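CSE1 (Thermus thermophilus, PDB 4AN8) forms part of the Cascade ribonucleoprotein complex of type I-E CRISPR systems, which probably uses CRISPR RNA to target invading nucleic acids in adaptive immunity. Local coordinates at residues H164-G170 against W247-V252; L173-V178 against G265-G269; N377-L382 against F441-F445; Y433-L437 against L461-E467. All coordinates share one frame; numbering follows the deposited sequence.

Interaction 1 (H164-G170 against W247-V252); sequences HQAFAPG and WPARGV. With ACT (acetate ion), chain D; ACT (acetate ion), chain C.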
loop_
_atom_site.group_PDB
_atom_site.type_symbol
_atom_site.label_atom_id
_atom_site.label_comp_id
_atom_site.label_asym_id
_atom_site.label_seq_id
_atom_site.Cartn_x
_atom_site.Cartn_y
_atom_site.Cartn_z
ATOM N N HIS A 164 13.034 -1.297 3.189
ATOM C CA HIS A 164 13.824 -0.249 2.538
ATOM C C HIS A 164 13.938 -0.447 1.034
ATOM O O HIS A 164 13.881 0.512 0.284
ATOM C CB HIS A 164 15.223 -0.160 3.166
ATOM C CG HIS A 164 16.017 1.030 2.724
ATOM N ND1 HIS A 164 15.650 2.327 3.024
ATOM C CD2 HIS A 164 17.174 1.122 2.026
ATOM C CE1 HIS A 164 16.534 3.163 2.518
ATOM N NE2 HIS A 164 17.470 2.457 1.903
ATOM N N GLN A 165 14.089 -1.693 0.596
ATOM C CA GLN A 165 14.223 -2.012 -0.834
ATOM C C GLN A 165 12.946 -1.739 -1.633
ATOM O O GLN A 165 13.006 -1.540 -2.859
ATOM C CB GLN A 165 14.652 -3.482 -1.033
ATOM C CG GLN A 165 16.023 -3.838 -0.446
ATOM C CD GLN A 165 17.170 -3.128 -1.171
ATOM O OE1 GLN A 165 16.994 -2.037 -1.693
ATOM N NE2 GLN A 165 18.322 -3.766 -1.238
ATOM N N ALA A 166 11.783 -1.764 -0.966
ATOM C CA ALA A 166 10.539 -1.532 -1.693
ATOM C C ALA A 166 10.125 -0.061 -1.621
ATOM O O ALA A 166 9.571 0.479 -2.581
ATOM C CB ALA A 166 9.423 -2.443 -1.174
ATOM N N PHE A 167 10.427 0.594 -0.498
ATOM C CA PHE A 167 9.852 1.912 -0.209
ATOM C C PHE A 167 10.823 3.122 -0.126
ATOM O O PHE A 167 10.368 4.261 0.050
ATOM C CB PHE A 167 9.044 1.842 1.092
ATOM C CG PHE A 167 7.787 1.039 0.983
ATOM C CD1 PHE A 167 6.651 1.582 0.409
ATOM C CD2 PHE A 167 7.738 -0.272 1.472
ATOM C CE1 PHE A 167 5.484 0.828 0.303
ATOM C CE2 PHE A 167 6.589 -1.024 1.380
ATOM C CZ PHE A 167 5.452 -0.463 0.797
ATOM N N ALA A 168 12.132 2.893 -0.224
ATOM C CA ALA A 168 13.061 4.034 -0.151
ATOM C C ALA A 168 12.706 5.074 -1.207
ATOM O O ALA A 168 12.680 4.781 -2.409
ATOM C CB ALA A 168 14.528 3.592 -0.320
ATOM N N PRO A 169 12.407 6.294 -0.756
ATOM C CA PRO A 169 12.242 7.442 -1.651
ATOM C C PRO A 169 13.594 7.863 -2.231
ATOM O O PRO A 169 14.623 7.716 -1.556
ATOM C CB PRO A 169 11.687 8.533 -0.714
ATOM C CG PRO A 169 12.175 8.129 0.646
ATOM C CD PRO A 169 12.142 6.636 0.653
ATOM N N GLY A 170 13.591 8.354 -3.471
ATOM C CA GLY A 170 14.798 8.904 -4.069
ATOM C C GLY A 170 15.328 10.092 -3.278
ATOM O O GLY A 170 14.608 10.688 -2.479
ATOM N N TRP A 247 12.983 -6.022 -6.137
ATOM C CA TRP A 247 13.930 -5.066 -6.679
ATOM C C TRP A 247 15.057 -4.660 -5.712
ATOM O O TRP A 247 14.796 -4.287 -4.557
ATOM C CB TRP A 247 13.173 -3.812 -7.089
ATOM C CG TRP A 247 13.962 -2.913 -7.950
ATOM C CD1 TRP A 247 14.708 -1.838 -7.553
ATOM C CD2 TRP A 247 14.119 -3.013 -9.375
ATOM N NE1 TRP A 247 15.315 -1.258 -8.650
ATOM C CE2 TRP A 247 14.964 -1.962 -9.778
ATOM C CE3 TRP A 247 13.626 -3.895 -10.344
ATOM C CZ2 TRP A 247 15.316 -1.757 -11.114
ATOM C CZ3 TRP A 247 13.982 -3.697 -11.668
ATOM C CH2 TRP A 247 14.825 -2.634 -12.040
ATOM N N PRO A 248 16.322 -4.663 -6.202
ATOM C CA PRO A 248 17.418 -4.163 -5.360
ATOM C C PRO A 248 17.617 -2.647 -5.485
ATOM O O PRO A 248 18.457 -2.203 -6.267
ATOM C CB PRO A 248 18.636 -4.906 -5.916
ATOM C CG PRO A 248 18.334 -5.020 -7.383
ATOM C CD PRO A 248 16.812 -5.192 -7.490
ATOM N N ALA A 249 16.868 -1.856 -4.713
ATOM C CA ALA A 249 16.870 -0.402 -4.886
ATOM C C ALA A 249 18.120 0.266 -4.319
ATOM O O ALA A 249 18.522 1.339 -4.772
ATOM C CB ALA A 249 15.650 0.197 -4.253
ATOM N N ARG A 250 18.709 -0.358 -3.305
ATOM C CA ARG A 250 19.893 0.181 -2.683
ATOM C C ARG A 250 20.887 -0.943 -2.486
ATOM O O ARG A 250 20.489 -2.096 -2.378
ATOM C CB ARG A 250 19.536 0.804 -1.335
ATOM C CG ARG A 250 18.523 1.963 -1.426
ATOM C CD ARG A 250 19.182 3.262 -1.976
ATOM N NE ARG A 250 18.226 4.371 -1.947
ATOM C CZ ARG A 250 17.327 4.594 -2.906
ATOM N NH1 ARG A 250 17.288 3.811 -3.990
ATOM N NH2 ARG A 250 16.479 5.609 -2.799
ATOM N N GLY A 251 22.180 -0.603 -2.437
ATOM C CA GLY A 251 23.189 -1.561 -2.024
ATOM C C GLY A 251 23.210 -1.570 -0.514
ATOM O O GLY A 251 23.346 -0.523 0.123
ATOM N N VAL A 252 23.062 -2.747 0.083
ATOM C CA VAL A 252 23.096 -2.844 1.532
ATOM C C VAL A 252 23.903 -4.059 1.895
ATOM O O VAL A 252 23.829 -5.092 1.217
ATOM C CB VAL A 252 21.677 -3.021 2.134
ATOM C CG1 VAL A 252 21.773 -3.267 3.640
ATOM C CG2 VAL A 252 20.793 -1.810 1.829
HETATM C C ACT D . 18.248 7.292 -0.122
HETATM O O ACT D . 17.378 6.373 -0.195
HETATM O OXT ACT D . 19.362 6.972 0.387
HETATM C CH3 ACT D . 17.963 8.694 -0.611
HETATM C C ACT C . 12.330 3.829 4.185
HETATM O O ACT C . 12.487 2.594 4.436
HETATM O OXT ACT C . 13.397 4.526 4.082
HETATM C CH3 ACT C . 10.946 4.434 4.008
#
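Q165 and W247 meet where the last turn of helix 154-167 docks on the loop leading into strand 250-256 of a mixed sheet; Q165 CB lies 3.6 Å from W247 O. P248 follows as the centre of an inverse gamma turn, a bend suited to its ring-restricted phi. A249, small enough for close approach, sets its CB 3.5 Å from Q165 O. Next, the Q165 amide grips the backbone N-H and C=O of R250, much as a neighbouring strand would: R250 N donates to Q165 OE1 (2.9 Å), in the carbonyl plane on a lone pair, while Q165 NE2 donates to R250 O (3.0 Å, 163°) almost within its own amide plane. The bend of the glutamine at chi2 (-67°) brings the amide there, and the two bonds fix its rotation. The R250 side chain crosses H164 at about a right angle, its CG 3.5 Å from H164 NE2, itself hydrogen-bonded to Y266 OH. A168 CB sits over one guanidinium face, off toward its rim; at the edge NE and NH2 both donate to one oxygen of an acetate ion, probably from the crystallisation liquor. Last comes V252, with CG2 4.4 Å from Q165 NE2.

Interaction 2 (L173-V178 against G265-G269); sequences LRRYGV and GYGPG. With ACT (acetate ion), chain D.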
loop_
_atom_site.group_PDB
_atom_site.type_symbol
_atom_site.label_atom_id
_atom_site.label_comp_id
_atom_site.label_asym_id
_atom_site.label_seq_id
_atom_site.Cartn_x
_atom_site.Cartn_y
_atom_site.Cartn_z
ATOM N N LEU A 173 22.414 10.773 -1.934
ATOM C CA LEU A 173 23.130 9.560 -1.550
ATOM C C LEU A 173 24.634 9.835 -1.384
ATOM O O LEU A 173 25.220 9.553 -0.335
ATOM C CB LEU A 173 22.904 8.453 -2.589
ATOM C CG LEU A 173 23.701 7.166 -2.370
ATOM C CD1 LEU A 173 23.222 6.507 -1.093
ATOM C CD2 LEU A 173 23.576 6.199 -3.547
ATOM N N ARG A 174 25.266 10.364 -2.432
ATOM C CA ARG A 174 26.685 10.738 -2.365
ATOM C C ARG A 174 27.574 9.621 -1.840
ATOM O O ARG A 174 28.347 9.797 -0.905
ATOM C CB ARG A 174 26.869 12.023 -1.568
ATOM C CG ARG A 174 26.301 13.208 -2.309
ATOM C CD ARG A 174 26.432 14.502 -1.544
ATOM N NE ARG A 174 25.935 15.619 -2.344
ATOM C CZ ARG A 174 25.668 16.830 -1.862
ATOM N NH1 ARG A 174 25.841 17.087 -0.569
ATOM N NH2 ARG A 174 25.216 17.780 -2.669
ATOM N N ARG A 175 27.455 8.465 -2.470
ATOM C CA ARG A 175 28.285 7.322 -2.121
ATOM C C ARG A 175 28.632 6.543 -3.383
ATOM O O ARG A 175 27.824 6.440 -4.325
ATOM C CB ARG A 175 27.584 6.423 -1.100
ATOM C CG ARG A 175 27.274 7.116 0.235
ATOM C CD ARG A 175 26.497 6.211 1.197
ATOM N NE ARG A 175 27.322 5.138 1.746
ATOM C CZ ARG A 175 28.044 5.247 2.857
ATOM N NH1 ARG A 175 28.047 6.381 3.547
ATOM N NH2 ARG A 175 28.774 4.221 3.279
ATOM N N TYR A 176 29.856 6.021 -3.394
ATOM C CA TYR A 176 30.352 5.211 -4.489
ATOM C C TYR A 176 29.977 5.752 -5.863
ATOM O O TYR A 176 29.582 4.985 -6.750
ATOM C CB TYR A 176 29.934 3.751 -4.322
ATOM C CG TYR A 176 30.299 3.223 -2.956
ATOM C CD1 TYR A 176 31.607 2.857 -2.664
ATOM C CD2 TYR A 176 29.346 3.126 -1.948
ATOM C CE1 TYR A 176 31.960 2.401 -1.411
ATOM C CE2 TYR A 176 29.684 2.658 -0.692
ATOM C CZ TYR A 176 30.993 2.305 -0.430
ATOM O OH TYR A 176 31.349 1.858 0.818
ATOM N N GLY A 177 30.117 7.069 -6.025
ATOM C CA GLY A 177 30.002 7.716 -7.319
ATOM C C GLY A 177 28.591 8.084 -7.741
ATOM O O GLY A 177 28.374 8.518 -8.874
ATOM N N VAL A 178 27.627 7.912 -6.838
ATOM C CA VAL A 178 26.238 8.211 -7.141
ATOM C C VAL A 178 25.782 9.362 -6.247
ATOM O O VAL A 178 25.771 9.254 -5.018
ATOM C CB VAL A 178 25.338 6.959 -6.959
ATOM C CG1 VAL A 178 23.878 7.289 -7.210
ATOM C CG2 VAL A 178 25.802 5.825 -7.902
ATOM N N GLY A 265 26.967 -1.569 5.581
ATOM C CA GLY A 265 27.582 -0.950 4.424
ATOM C C GLY A 265 26.412 -0.499 3.586
ATOM O O GLY A 265 25.355 -1.136 3.637
ATOM N N TYR A 266 26.587 0.579 2.825
ATOM C CA TYR A 266 25.485 1.211 2.121
ATOM C C TYR A 266 25.962 1.918 0.850
ATOM O O TYR A 266 26.959 2.635 0.871
ATOM C CB TYR A 266 24.790 2.209 3.056
ATOM C CG TYR A 266 23.424 2.656 2.566
ATOM C CD1 TYR A 266 22.304 1.829 2.726
ATOM C CD2 TYR A 266 23.243 3.890 1.945
ATOM C CE1 TYR A 266 21.062 2.203 2.277
ATOM C CE2 TYR A 266 21.971 4.282 1.486
ATOM C CZ TYR A 266 20.891 3.422 1.657
ATOM O OH TYR A 266 19.617 3.770 1.213
ATOM N N GLY A 267 25.250 1.701 -0.255
ATOM C CA GLY A 267 25.545 2.362 -1.519
ATOM C C GLY A 267 24.398 2.259 -2.510
ATOM O O GLY A 267 23.313 1.827 -2.162
ATOM N N PRO A 268 24.633 2.641 -3.769
ATOM C CA PRO A 268 23.618 2.453 -4.823
ATOM C C PRO A 268 23.488 0.929 -5.032
ATOM O O PRO A 268 24.460 0.260 -4.701
ATOM C CB PRO A 268 24.263 3.150 -6.008
ATOM C CG PRO A 268 25.768 2.920 -5.775
ATOM C CD PRO A 268 25.966 2.973 -4.308
ATOM N N GLY A 269 22.413 0.327 -5.531
ATOM C CA GLY A 269 21.318 0.895 -6.258
ATOM C C GLY A 269 21.398 0.321 -7.669
ATOM O O GLY A 269 22.265 0.710 -8.416
HETATM C C ACT D . 18.248 7.292 -0.122
HETATM O O ACT D . 17.378 6.373 -0.195
HETATM O OXT ACT D . 19.362 6.972 0.387
HETATM C CH3 ACT D . 17.963 8.694 -0.611
HETATM O O HOH W 1 29.314 1.486 2.880
#
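A tight beta-hairpin turn, type I' from R175 to V178 with a G1 bulge at R174 and R175, packs across strand 265-268, the strand axes running at 107° to each other. G177 suits the turn because its positive phi is easy for a residue without a side chain. The hairpin's apolar side chains settle on Y266 and P268. L173 divides its two methyls: CD1 lies 3.6 Å from Y266 CE2, and CD2 approaches P268 N at 3.7 Å. V178 adds its CG2 branch, 3.6 Å from P268 CG, so the rigid proline ring has hairpin carbons against it from L173, Y176 and V178. Y176 turns the edge of its ring to the strand, and the bare CA of G267 lets CD2 of that ring come to 3.9 Å. The polar link is made by R175, which bends at chi3 (72°) and donates from NE to Y266 O at 2.7 Å; the carbonyl lies near the guanidinium plane, although the donor stands 47° above the carbonyl plane. One water ties the two segments together further: it accepts from R175 NH2 (2.8 Å) and from Y266 N (2.9 Å), and is hydrogen-bonded to Y176 OH as well.

Interaction 3 (N377-L382 against F441-F445); sequences NLEKAL and FPRFF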
loop_
_atom_site.group_PDB
_atom_site.type_symbol
_atom_site.label_atom_id
_atom_site.label_comp_id
_atom_site.label_asym_id
_atom_site.label_seq_id
_atom_site.Cartn_x
_atom_site.Cartn_y
_atom_site.Cartn_z
ATOM N N ASN A 377 -23.048 3.256 -9.645
ATOM C CA ASN A 377 -23.380 3.725 -8.302
ATOM C C ASN A 377 -22.205 4.420 -7.612
ATOM O O ASN A 377 -22.380 5.460 -6.969
ATOM C CB ASN A 377 -23.902 2.586 -7.431
ATOM C CG ASN A 377 -25.279 2.150 -7.833
ATOM O OD1 ASN A 377 -26.036 2.930 -8.410
ATOM N ND2 ASN A 377 -25.617 0.895 -7.552
ATOM N N LEU A 378 -21.017 3.844 -7.750
ATOM C CA LEU A 378 -19.827 4.399 -7.117
ATOM C C LEU A 378 -19.519 5.766 -7.715
ATOM O O LEU A 378 -19.228 6.713 -6.994
ATOM C CB LEU A 378 -18.635 3.452 -7.288
ATOM C CG LEU A 378 -17.334 3.820 -6.570
ATOM C CD1 LEU A 378 -17.567 4.046 -5.060
ATOM C CD2 LEU A 378 -16.286 2.726 -6.798
ATOM N N GLU A 379 -19.608 5.865 -9.037
ATOM C CA GLU A 379 -19.393 7.128 -9.729
ATOM C C GLU A 379 -20.341 8.220 -9.193
ATOM O O GLU A 379 -19.913 9.324 -8.865
ATOM C CB GLU A 379 -19.585 6.926 -11.236
ATOM C CG GLU A 379 -18.984 8.005 -12.121
ATOM C CD GLU A 379 -19.002 7.628 -13.606
ATOM O OE1 GLU A 379 -19.296 6.454 -13.927
ATOM O OE2 GLU A 379 -18.723 8.503 -14.455
ATOM N N LYS A 380 -21.629 7.910 -9.104
ATOM C CA LYS A 380 -22.609 8.876 -8.599
ATOM C C LYS A 380 -22.339 9.246 -7.140
ATOM O O LYS A 380 -22.335 10.413 -6.782
ATOM C CB LYS A 380 -24.042 8.320 -8.706
ATOM C CG LYS A 380 -24.587 8.148 -10.124
ATOM C CD LYS A 380 -26.028 7.619 -10.084
ATOM C CE LYS A 380 -26.539 7.188 -11.459
ATOM N NZ LYS A 380 -26.488 8.291 -12.460
ATOM N N ALA A 381 -22.153 8.232 -6.299
ATOM C CA ALA A 381 -21.956 8.444 -4.873
ATOM C C ALA A 381 -20.811 9.412 -4.651
ATOM O O ALA A 381 -20.910 10.327 -3.836
ATOM C CB ALA A 381 -21.653 7.119 -4.179
ATOM N N LEU A 382 -19.721 9.208 -5.386
ATOM C CA LEU A 382 -18.527 10.004 -5.165
ATOM C C LEU A 382 -18.723 11.399 -5.723
ATOM O O LEU A 382 -18.118 12.355 -5.254
ATOM C CB LEU A 382 -17.297 9.340 -5.790
ATOM C CG LEU A 382 -16.392 8.592 -4.813
ATOM C CD1 LEU A 382 -17.214 7.726 -3.892
ATOM C CD2 LEU A 382 -15.332 7.777 -5.558
ATOM N N PHE A 441 -18.487 5.751 4.594
ATOM C CA PHE A 441 -18.148 5.116 3.321
ATOM C C PHE A 441 -18.190 3.582 3.285
ATOM O O PHE A 441 -18.740 3.018 2.340
ATOM C CB PHE A 441 -16.828 5.615 2.723
ATOM C CG PHE A 441 -16.573 5.063 1.346
ATOM C CD1 PHE A 441 -17.304 5.517 0.266
ATOM C CD2 PHE A 441 -15.650 4.043 1.149
ATOM C CE1 PHE A 441 -17.098 4.994 -1.000
ATOM C CE2 PHE A 441 -15.435 3.518 -0.116
ATOM C CZ PHE A 441 -16.156 4.000 -1.191
ATOM N N PRO A 442 -17.598 2.907 4.289
ATOM C CA PRO A 442 -17.595 1.432 4.302
ATOM C C PRO A 442 -18.982 0.816 4.214
ATOM O O PRO A 442 -19.129 -0.213 3.552
ATOM C CB PRO A 442 -16.973 1.082 5.652
ATOM C CG PRO A 442 -16.081 2.260 5.959
ATOM C CD PRO A 442 -16.722 3.478 5.329
ATOM N N ARG A 443 -19.967 1.419 4.880
ATOM C CA ARG A 443 -21.342 0.899 4.887
ATOM C C ARG A 443 -21.926 1.002 3.495
ATOM O O ARG A 443 -22.465 0.043 2.966
ATOM C CB ARG A 443 -22.222 1.682 5.861
ATOM C CG ARG A 443 -21.599 1.963 7.213
ATOM C CD ARG A 443 -22.657 2.485 8.181
ATOM N NE ARG A 443 -23.613 3.369 7.510
ATOM C CZ ARG A 443 -23.678 4.685 7.690
ATOM N NH1 ARG A 443 -22.847 5.282 8.538
ATOM N NH2 ARG A 443 -24.580 5.405 7.030
ATOM N N PHE A 444 -21.804 2.177 2.892
ATOM C CA PHE A 444 -22.221 2.339 1.506
ATOM C C PHE A 444 -21.446 1.378 0.587
ATOM O O PHE A 444 -22.042 0.666 -0.222
ATOM C CB PHE A 444 -22.000 3.776 1.045
ATOM C CG PHE A 444 -22.029 3.927 -0.446
ATOM C CD1 PHE A 444 -23.244 4.043 -1.122
ATOM C CD2 PHE A 444 -20.855 3.912 -1.179
ATOM C CE1 PHE A 444 -23.277 4.160 -2.503
ATOM C CE2 PHE A 444 -20.874 4.025 -2.546
ATOM C CZ PHE A 444 -22.082 4.137 -3.220
ATOM N N PHE A 445 -20.119 1.356 0.731
ATOM C CA PHE A 445 -19.258 0.600 -0.178
ATOM C C PHE A 445 -19.629 -0.873 -0.208
ATOM O O PHE A 445 -19.705 -1.483 -1.281
ATOM C CB PHE A 445 -17.773 0.751 0.190
ATOM C CG PHE A 445 -16.823 0.402 -0.937
ATOM C CD1 PHE A 445 -17.013 0.926 -2.211
ATOM C CD2 PHE A 445 -15.737 -0.440 -0.721
ATOM C CE1 PHE A 445 -16.135 0.625 -3.240
ATOM C CE2 PHE A 445 -14.859 -0.741 -1.748
ATOM C CZ PHE A 445 -15.064 -0.209 -3.014
#
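L378 and L382 with three phenylalanines, F441, F444 and F445, form most of the apolar part of this contact inside the C-terminal helical bundle, where helices 372-403 and 429-446 run roughly antiparallel (153°) with local axes 12.1 Å apart. That wide spacing suits large rings, which span it. L378 holds CG anti to its backbone N (chi1 -174°), sending CD1 in among them, within 4.1 to 4.2 Å of F441 CZ, F444 CE2 and F445 CE1. It meets F441 and F444 at the ring edge. One turn on, L382 CD1 reaches F441 CE1 at 4.0 Å, the leucine crossing the ring at about a right angle. A381 CB faces the end of the F444 ring, though its modelled approach is too short to interpret.

F445 CB lies over one face of F441, toward its rim; W304 stacks on F441, and W457 meets F444 with planes at about 40°. Buried polar groups are satisfied outside the two segments, N377 ND2 bonding to V448 O and W457 NE1 to A381 O. Between the two segments, then, cohesion comes from dispersion and the burial of hydrocarbon, which holds the helices together by shape complementarity and sets few directional demands on the rings.

Interaction 4 (Y433-L437 against L461-E467); sequences YWHAL and LRGAALE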
loop_
_atom_site.group_PDB
_atom_site.type_symbol
_atom_site.label_atom_id
_atom_site.label_comp_id
_atom_site.label_asym_id
_atom_site.label_seq_id
_atom_site.Cartn_x
_atom_site.Cartn_y
_atom_site.Cartn_z
ATOM N N TYR A 433 -17.148 17.200 7.740
ATOM C CA TYR A 433 -17.878 16.593 6.636
ATOM C C TYR A 433 -17.128 15.325 6.177
ATOM O O TYR A 433 -17.667 14.227 6.207
ATOM C CB TYR A 433 -18.002 17.606 5.500
ATOM C CG TYR A 433 -18.598 17.063 4.221
ATOM C CD1 TYR A 433 -19.914 16.624 4.180
ATOM C CD2 TYR A 433 -17.849 17.005 3.048
ATOM C CE1 TYR A 433 -20.471 16.132 3.017
ATOM C CE2 TYR A 433 -18.407 16.513 1.863
ATOM C CZ TYR A 433 -19.714 16.083 1.858
ATOM O OH TYR A 433 -20.287 15.595 0.707
ATOM N N TRP A 434 -15.872 15.487 5.771
ATOM C CA TRP A 434 -15.079 14.362 5.267
ATOM C C TRP A 434 -14.830 13.277 6.318
ATOM O O TRP A 434 -14.956 12.086 6.039
ATOM C CB TRP A 434 -13.773 14.862 4.657
ATOM C CG TRP A 434 -14.027 15.596 3.389
ATOM C CD1 TRP A 434 -13.806 16.915 3.150
ATOM C CD2 TRP A 434 -14.592 15.053 2.181
ATOM N NE1 TRP A 434 -14.185 17.225 1.865
ATOM C CE2 TRP A 434 -14.660 16.095 1.249
ATOM C CE3 TRP A 434 -15.021 13.777 1.797
ATOM C CZ2 TRP A 434 -15.168 15.911 -0.049
ATOM C CZ3 TRP A 434 -15.519 13.592 0.509
ATOM C CH2 TRP A 434 -15.587 14.651 -0.399
ATOM N N HIS A 435 -14.512 13.688 7.537
ATOM C CA HIS A 435 -14.346 12.724 8.618
ATOM C C HIS A 435 -15.607 11.890 8.841
ATOM O O HIS A 435 -15.540 10.674 9.058
ATOM C CB HIS A 435 -13.950 13.414 9.917
ATOM C CG HIS A 435 -13.743 12.463 11.050
ATOM N ND1 HIS A 435 -12.497 12.172 11.558
ATOM C CD2 HIS A 435 -14.624 11.709 11.751
ATOM C CE1 HIS A 435 -12.619 11.290 12.537
ATOM N NE2 HIS A 435 -13.899 10.993 12.672
ATOM N N ALA A 436 -16.762 12.536 8.791
ATOM C CA ALA A 436 -18.010 11.800 8.950
ATOM C C ALA A 436 -18.196 10.802 7.830
ATOM O O ALA A 436 -18.674 9.691 8.057
ATOM C CB ALA A 436 -19.190 12.746 9.001
ATOM N N LEU A 437 -17.839 11.201 6.608
ATOM C CA LEU A 437 -17.983 10.319 5.436
ATOM C C LEU A 437 -16.979 9.149 5.444
ATOM O O LEU A 437 -17.288 8.062 4.952
ATOM C CB LEU A 437 -17.846 11.128 4.152
ATOM C CG LEU A 437 -18.967 12.150 3.913
ATOM C CD1 LEU A 437 -18.802 12.744 2.528
ATOM C CD2 LEU A 437 -20.326 11.486 4.036
ATOM N N LEU A 461 -24.633 11.776 3.481
ATOM C CA LEU A 461 -24.183 13.105 3.063
ATOM C C LEU A 461 -24.897 14.207 3.860
ATOM O O LEU A 461 -24.274 15.164 4.331
ATOM C CB LEU A 461 -24.409 13.313 1.563
ATOM C CG LEU A 461 -23.535 12.488 0.617
ATOM C CD1 LEU A 461 -23.839 12.807 -0.834
ATOM C CD2 LEU A 461 -22.079 12.744 0.913
ATOM N N ARG A 462 -26.208 14.059 4.015
ATOM C CA ARG A 462 -26.999 15.031 4.765
ATOM C C ARG A 462 -26.487 15.138 6.204
ATOM O O ARG A 462 -26.153 16.227 6.684
ATOM C CB ARG A 462 -28.479 14.636 4.729
ATOM C CG ARG A 462 -29.448 15.801 4.790
ATOM C CD ARG A 462 -30.846 15.389 4.339
ATOM N NE ARG A 462 -31.249 16.065 3.102
ATOM C CZ ARG A 462 -31.652 15.442 1.994
ATOM N NH1 ARG A 462 -31.717 14.117 1.954
ATOM N NH2 ARG A 462 -31.999 16.146 0.922
ATOM N N GLY A 463 -26.390 13.997 6.878
ATOM C CA GLY A 463 -25.949 13.962 8.258
ATOM C C GLY A 463 -24.542 14.481 8.414
ATOM O O GLY A 463 -24.224 15.165 9.398
ATOM N N ALA A 464 -23.676 14.155 7.456
ATOM C CA ALA A 464 -22.303 14.637 7.517
ATOM C C ALA A 464 -22.293 16.158 7.449
ATOM O O ALA A 464 -21.646 16.819 8.262
ATOM C CB ALA A 464 -21.465 14.035 6.377
ATOM N N ALA A 465 -22.995 16.706 6.458
ATOM C CA ALA A 465 -23.085 18.159 6.289
ATOM C C ALA A 465 -23.727 18.852 7.518
ATOM O O ALA A 465 -23.151 19.798 8.072
ATOM C CB ALA A 465 -23.847 18.505 5.006
ATOM N N LEU A 466 -24.893 18.358 7.938
ATOM C CA LEU A 466 -25.604 18.857 9.129
ATOM C C LEU A 466 -24.750 18.822 10.380
ATOM O O LEU A 466 -24.674 19.801 11.111
ATOM C CB LEU A 466 -26.870 18.044 9.390
ATOM C CG LEU A 466 -28.084 18.398 8.540
ATOM C CD1 LEU A 466 -29.158 17.324 8.657
ATOM C CD2 LEU A 466 -28.620 19.750 8.941
ATOM N N GLU A 467 -24.110 17.688 10.624
ATOM C CA GLU A 467 -23.209 17.549 11.757
ATOM C C GLU A 467 -22.042 18.534 11.690
ATOM O O GLU A 467 -21.595 19.044 12.709
ATOM C CB GLU A 467 -22.687 16.110 11.824
ATOM C CG GLU A 467 -21.875 15.784 13.062
ATOM C CD GLU A 467 -21.632 14.293 13.222
ATOM O OE1 GLU A 467 -21.249 13.634 12.229
ATOM O OE2 GLU A 467 -21.836 13.776 14.342
#
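Y433, L437, L461 and A464 make the tight side of this helix-helix contact in the C-terminal helical bundle, between helices 429-446 and 453-476, whose local axes approach to 8.3 Å at 142°. Alanine is the residue that allows such closeness: the single methyl of A464 touches three partners, L437 CD2 at 3.6 Å, A436 CB at 3.7 Å and Y433 CD1 at 3.7 Å. Y433, with CG anti to its backbone N (chi1 173°), runs its ring alongside the other helix and presents an edge to the A465 backbone, while L437 CD1 of its own helix lies over one ring face, toward its rim. At the far end of that ring L461 CD2 comes 3.4 Å from Y433 OH, and the same methyl sits 3.7 Å from L437 CD1. The buried phenol is not left wanting, since its OH is hydrogen-bonded to A385 O of helix 372-403, which also covers L461.

Beyond A436 the contact thins out. E467 extends from an exposed position and only brushes the methyl of A436 with OE1, at 3.9 Å. Alanine methyls, leucines and the Y433 ring thus account for the buried side, where close van der Waals fit does the holding, whereas the E467 carboxylate, exposed and poorly ordered, probably loses little hydration here, although a crystal neighbour touches the residue.

How the interactions relate
The four contacts fall into two pairs on opposite sides of the chain's centre. Interactions 1 and 2, with centres about 12 Å apart, share neighbouring strands 250-256 and 261-273 of one mixed sheet; their segments alternate along the chain, and a side-chain and a backbone hydrogen bond join them. Interactions 3 and 4, about 14 Å apart between centres, come later in sequence and both use helix 429-446, which faces helix 372-403 in one and helix 453-476 in the other. Between the pairs, centres lie about 36 to 49 Å apart without touching, consistent with a sheet-containing N-terminal part, held here by hydrogen bonds and apolar contacts, and a separate C-terminal bundle packed through apolar helix faces.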